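Local coordinates for protein phosphoglycerol transferase GacH (Streptococcus pyogenes MGAS5005, PDB 6DGM) that probably transfers glycerol phosphate onto streptococcal rhamnose polysaccharide, its sulfatase-like domain binding manganese and sn-glycerol-1-phosphate, at residues Ile354-Asp357 with Leu358-Gln362; Tyr21-Leu24 with Ala25-Asn29. All blocks are in the same frame, centred on the assembly; numbering follows the deposited sequence.

Contact 1. Residues Ile354-Asp357 with Leu358-Gln362; sequences IQND and LKNIQ
The amides of N356 and N360, one helical turn apart, have steeply inclined planes, 76° apart, as the two side chains cross at a slant. ND2 of N360 bonds the backbone oxygen N356 O at 3.0 Å. It comes from above the carbonyl plane, 42° out of it and on no lone pair, with a bent N-H angle of 141°. N360 N bonds to the same oxygen from the opposite face at 3.1 Å, so two donors of one residue grip one carbonyl. The two asparagines also share N8 as a partner, its ND2 bonding N356 OD1 and its OD1 taking N360 ND2.

The third amide, that of Q355, runs alongside L358, with OE1 3.7 Å from CD2. A bend in the middle of the side chain folds Q355, and its amide is held by A340 O and N104. The extended K359 lays CG 3.2 Å from Q355 O while K359 N bonds that oxygen. Amides thus suit this mostly buried contact, away from the metal and ligand sites: N360 can serve both a carbonyl of its own helix and N8, while N356 and Q355 bind neighbouring segments.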
loop_
_atom_site.group_PDB
_atom_site.type_symbol
_atom_site.label_atom_id
_atom_site.label_comp_id
_atom_site.label_asym_id
_atom_site.label_seq_id
_atom_site.Cartn_x
_atom_site.Cartn_y
_atom_site.Cartn_z
ATOM N N ILE A 354 -13.691 14.407 -11.310
ATOM C CA ILE A 354 -12.688 13.371 -11.504
ATOM C C ILE A 354 -13.156 12.052 -10.888
ATOM O O ILE A 354 -12.934 10.975 -11.454
ATOM C CB ILE A 354 -11.334 13.852 -10.956
ATOM C CG1 ILE A 354 -10.831 15.066 -11.749
ATOM C CG2 ILE A 354 -10.305 12.713 -10.967
ATOM C CD1 ILE A 354 -9.644 15.756 -11.101
ATOM N N GLN A 355 -13.813 12.113 -9.725
ATOM C CA GLN A 355 -14.330 10.894 -9.114
ATOM C C GLN A 355 -15.401 10.251 -9.980
ATOM O O GLN A 355 -15.512 9.021 -9.998
ATOM C CB GLN A 355 -14.858 11.188 -7.702
ATOM C CG GLN A 355 -13.762 11.314 -6.673
ATOM C CD GLN A 355 -13.027 9.995 -6.408
ATOM O OE1 GLN A 355 -13.572 8.900 -6.597
ATOM N NE2 GLN A 355 -11.775 10.104 -5.977
ATOM N N ASN A 356 -16.186 11.056 -10.714
ATOM C CA ASN A 356 -17.163 10.465 -11.616
ATOM C C ASN A 356 -16.463 9.686 -12.719
ATOM O O ASN A 356 -16.909 8.595 -13.093
ATOM C CB ASN A 356 -18.105 11.512 -12.189
ATOM C CG ASN A 356 -19.116 10.904 -13.127
ATOM O OD1 ASN A 356 -18.926 10.914 -14.334
ATOM N ND2 ASN A 356 -20.192 10.356 -12.572
ATOM N N ASP A 357 -15.363 10.230 -13.256
ATOM C CA ASP A 357 -14.560 9.467 -14.206
ATOM C C ASP A 357 -14.116 8.148 -13.580
ATOM O O ASP A 357 -14.266 7.073 -14.175
ATOM C CB ASP A 357 -13.315 10.257 -14.624
ATOM C CG ASP A 357 -13.627 11.476 -15.469
ATOM O OD1 ASP A 357 -14.719 11.550 -16.062
ATOM O OD2 ASP A 357 -12.758 12.370 -15.540
ATOM N N LEU A 358 -13.549 8.221 -12.369
ATOM C CA LEU A 358 -13.049 7.022 -11.701
ATOM C C LEU A 358 -14.158 6.025 -11.406
ATOM O O LEU A 358 -13.986 4.822 -11.633
ATOM C CB LEU A 358 -12.308 7.419 -10.425
ATOM C CG LEU A 358 -11.784 6.250 -9.601
ATOM C CD1 LEU A 358 -10.786 5.432 -10.392
ATOM C CD2 LEU A 358 -11.156 6.739 -8.296
ATOM N N LYS A 359 -15.305 6.499 -10.896
ATOM C CA LYS A 359 -16.377 5.578 -10.524
ATOM C C LYS A 359 -16.897 4.812 -11.737
ATOM O O LYS A 359 -17.212 3.622 -11.642
ATOM C CB LYS A 359 -17.513 6.336 -9.842
ATOM C CG LYS A 359 -17.186 6.833 -8.439
ATOM C CD LYS A 359 -18.222 7.798 -7.896
ATOM C CE LYS A 359 -17.822 8.268 -6.507
ATOM N NZ LYS A 359 -18.733 9.297 -5.959
ATOM N N ASN A 360 -16.992 5.474 -12.889
ATOM C CA ASN A 360 -17.441 4.775 -14.089
ATOM C C ASN A 360 -16.463 3.675 -14.487
ATOM O O ASN A 360 -16.881 2.563 -14.841
ATOM C CB ASN A 360 -17.692 5.760 -15.226
ATOM C CG ASN A 360 -19.087 6.349 -15.178
ATOM O OD1 ASN A 360 -20.071 5.644 -15.399
ATOM N ND2 ASN A 360 -19.189 7.635 -14.855
ATOM N N ILE A 361 -15.156 3.954 -14.417
ATOM C CA ILE A 361 -14.150 2.933 -14.715
ATOM C C ILE A 361 -14.225 1.802 -13.698
ATOM O O ILE A 361 -14.193 0.610 -14.041
ATOM C CB ILE A 361 -12.747 3.570 -14.737
ATOM C CG1 ILE A 361 -12.635 4.600 -15.870
ATOM C CG2 ILE A 361 -11.653 2.483 -14.829
ATOM C CD1 ILE A 361 -12.851 4.039 -17.277
ATOM N N GLN A 362 -14.298 2.171 -12.421
ATOM C CA GLN A 362 -14.308 1.207 -11.325
ATOM C C GLN A 362 -15.528 0.309 -11.397
ATOM O O GLN A 362 -15.431 -0.908 -11.169
ATOM C CB GLN A 362 -14.296 2.014 -10.028
ATOM C CG GLN A 362 -14.225 1.214 -8.737
ATOM C CD GLN A 362 -13.825 2.081 -7.556
ATOM O OE1 GLN A 362 -13.571 3.281 -7.702
ATOM N NE2 GLN A 362 -13.793 1.481 -6.369
#

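Contact 2. Residues Tyr21-Leu24 with Ala25-Asn29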
loop_
_atom_site.group_PDB
_atom_site.type_symbol
_atom_site.label_atom_id
_atom_site.label_comp_id
_atom_site.label_asym_id
_atom_site.label_seq_id
_atom_site.Cartn_x
_atom_site.Cartn_y
_atom_site.Cartn_z
ATOM N N TYR A 21 -8.594 10.308 -21.275
ATOM C CA TYR A 21 -7.354 9.903 -20.601
ATOM C C TYR A 21 -6.321 9.352 -21.568
ATOM O O TYR A 21 -5.129 9.333 -21.234
ATOM C CB TYR A 21 -7.675 9.013 -19.397
ATOM C CG TYR A 21 -8.327 9.865 -18.343
ATOM C CD1 TYR A 21 -7.576 10.755 -17.595
ATOM C CD2 TYR A 21 -9.705 9.857 -18.166
ATOM C CE1 TYR A 21 -8.168 11.583 -16.666
ATOM C CE2 TYR A 21 -10.307 10.689 -17.241
ATOM C CZ TYR A 21 -9.528 11.547 -16.492
ATOM O OH TYR A 21 -10.107 12.381 -15.567
ATOM N N GLN A 22 -6.726 8.969 -22.780
ATOM C CA GLN A 22 -5.742 8.665 -23.808
ATOM C C GLN A 22 -4.918 9.908 -24.121
ATOM O O GLN A 22 -3.684 9.855 -24.198
ATOM C CB GLN A 22 -6.430 8.136 -25.062
ATOM C CG GLN A 22 -5.466 7.523 -26.077
ATOM C CD GLN A 22 -4.833 6.233 -25.569
ATOM O OE1 GLN A 22 -5.538 5.282 -25.210
ATOM N NE2 GLN A 22 -3.499 6.202 -25.518
ATOM N N LYS A 23 -5.591 11.051 -24.291
ATOM C CA LYS A 23 -4.866 12.274 -24.601
ATOM C C LYS A 23 -4.045 12.743 -23.403
ATOM O O LYS A 23 -2.912 13.216 -23.568
ATOM C CB LYS A 23 -5.822 13.372 -25.050
ATOM C CG LYS A 23 -5.078 14.593 -25.547
ATOM C CD LYS A 23 -5.973 15.554 -26.302
ATOM C CE LYS A 23 -5.160 16.714 -26.866
ATOM N NZ LYS A 23 -6.006 17.661 -27.656
ATOM N N LEU A 24 -4.596 12.622 -22.190
ATOM C CA LEU A 24 -3.847 13.072 -21.022
ATOM C C LEU A 24 -2.596 12.220 -20.823
ATOM O O LEU A 24 -1.527 12.747 -20.502
ATOM C CB LEU A 24 -4.724 13.059 -19.773
ATOM C CG LEU A 24 -4.023 13.590 -18.520
ATOM C CD1 LEU A 24 -3.691 15.055 -18.668
ATOM C CD2 LEU A 24 -4.874 13.371 -17.291
ATOM N N ALA A 25 -2.699 10.912 -21.051
ATOM C CA ALA A 25 -1.520 10.057 -20.967
ATOM C C ALA A 25 -0.440 10.500 -21.950
ATOM O O ALA A 25 0.751 10.532 -21.611
ATOM C CB ALA A 25 -1.920 8.605 -21.226
ATOM N N GLU A 26 -0.835 10.835 -23.181
ATOM C CA GLU A 26 0.126 11.353 -24.148
ATOM C C GLU A 26 0.756 12.645 -23.648
ATOM O O GLU A 26 1.971 12.831 -23.759
ATOM C CB GLU A 26 -0.573 11.546 -25.494
ATOM C CG GLU A 26 -1.018 10.224 -26.112
ATOM C CD GLU A 26 -1.998 10.395 -27.261
ATOM O OE1 GLU A 26 -2.105 11.518 -27.799
ATOM O OE2 GLU A 26 -2.661 9.399 -27.619
ATOM N N ASP A 27 -0.045 13.545 -23.076
ATOM C CA ASP A 27 0.506 14.797 -22.570
ATOM C C ASP A 27 1.479 14.539 -21.425
ATOM O O ASP A 27 2.581 15.099 -21.389
ATOM C CB ASP A 27 -0.621 15.730 -22.121
ATOM C CG ASP A 27 -1.498 16.205 -23.282
ATOM O OD1 ASP A 27 -1.021 16.239 -24.435
ATOM O OD2 ASP A 27 -2.672 16.552 -23.028
ATOM N N ILE A 28 1.096 13.672 -20.484
ATOM C CA ILE A 28 1.974 13.370 -19.356
ATOM C C ILE A 28 3.268 12.732 -19.837
ATOM O O ILE A 28 4.359 13.063 -19.359
ATOM C CB ILE A 28 1.257 12.459 -18.341
ATOM C CG1 ILE A 28 0.120 13.200 -17.650
ATOM C CG2 ILE A 28 2.269 11.911 -17.292
ATOM C CD1 ILE A 28 -0.826 12.293 -16.877
ATOM N N ASN A 29 3.168 11.778 -20.762
ATOM C CA ASN A 29 4.340 11.001 -21.156
ATOM C C ASN A 29 5.383 11.825 -21.895
ATOM O O ASN A 29 6.542 11.407 -21.949
ATOM C CB ASN A 29 3.907 9.755 -21.926
ATOM C CG ASN A 29 3.201 8.751 -21.028
ATOM O OD1 ASN A 29 3.225 8.897 -19.814
ATOM N ND2 ASN A 29 2.578 7.738 -21.618
#
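Apolar contact joins L24 and I28, one turn apart on helix 11-29: CG of L24 meets the tip of I28, CD1, at 3.8 Å, with the two chains crossing at a slant. L24 turns its CG away from its own backbone N (chi1 -177°), while I28 sets CG1 beside its N (chi1 -68°) and extends CD1 back over the preceding turn. Branched aliphatic side chains suit this place, because helix 328-339 lies against them, E335 touching L24 and A331 touching I28. A25, with only a methyl to accommodate, packs beside Y21 O and against V326.

Four backbone i to i+4 bonds run from 21-24 to 25-29. The one from I28 N to L24 O is 2.8 Å and nearly straight at 168°, whereas A25 N meets Y21 O at 2.9 Å from above the carbonyl plane.

Polar and charged side chains occupy the outer side. OE2 of E26 lies 3.7 Å from CG of Q22, a contact with the aliphatic part of the glutamine, whose OE1 is hydrogen-bonded to T377. K23 and D27 have opposite charges but do not pair: NZ is 5.8 Å from OD2, so any attraction is probably modest. Instead, CG of K23 passes 4.0 Å from that carboxylate oxygen. Charged side chains such as K23, E26 and D27 suit this exposed side.

The pattern, apolar residues on one side and charged ones on another, is that of an amphipathic helix packed on a domain, here running into the segment that carries the calcium ligand D31.

Both contacts are short helical segments, of helix 349-365 and helix 11-29, which meet each other and helix 328-339 in the part of the domain away from the manganese and bound sn-glycerol-1-phosphate. Their centres lie about 17 Å apart, and they touch directly where OH of Y21 probably hydrogen-bonds to OD2 of D357 at 2.7 Å. Contact 1 is mostly buried, and most of its polar side chains are amides and a carboxylate with specific partners, K359 being partly exposed. Contact 2 is only partly buried: its lysine and acids face outward, while its aliphatic pair packs inward. Contact 2 also lies nearer a metal, the I28 side chain being about 8 Å from the bound calcium.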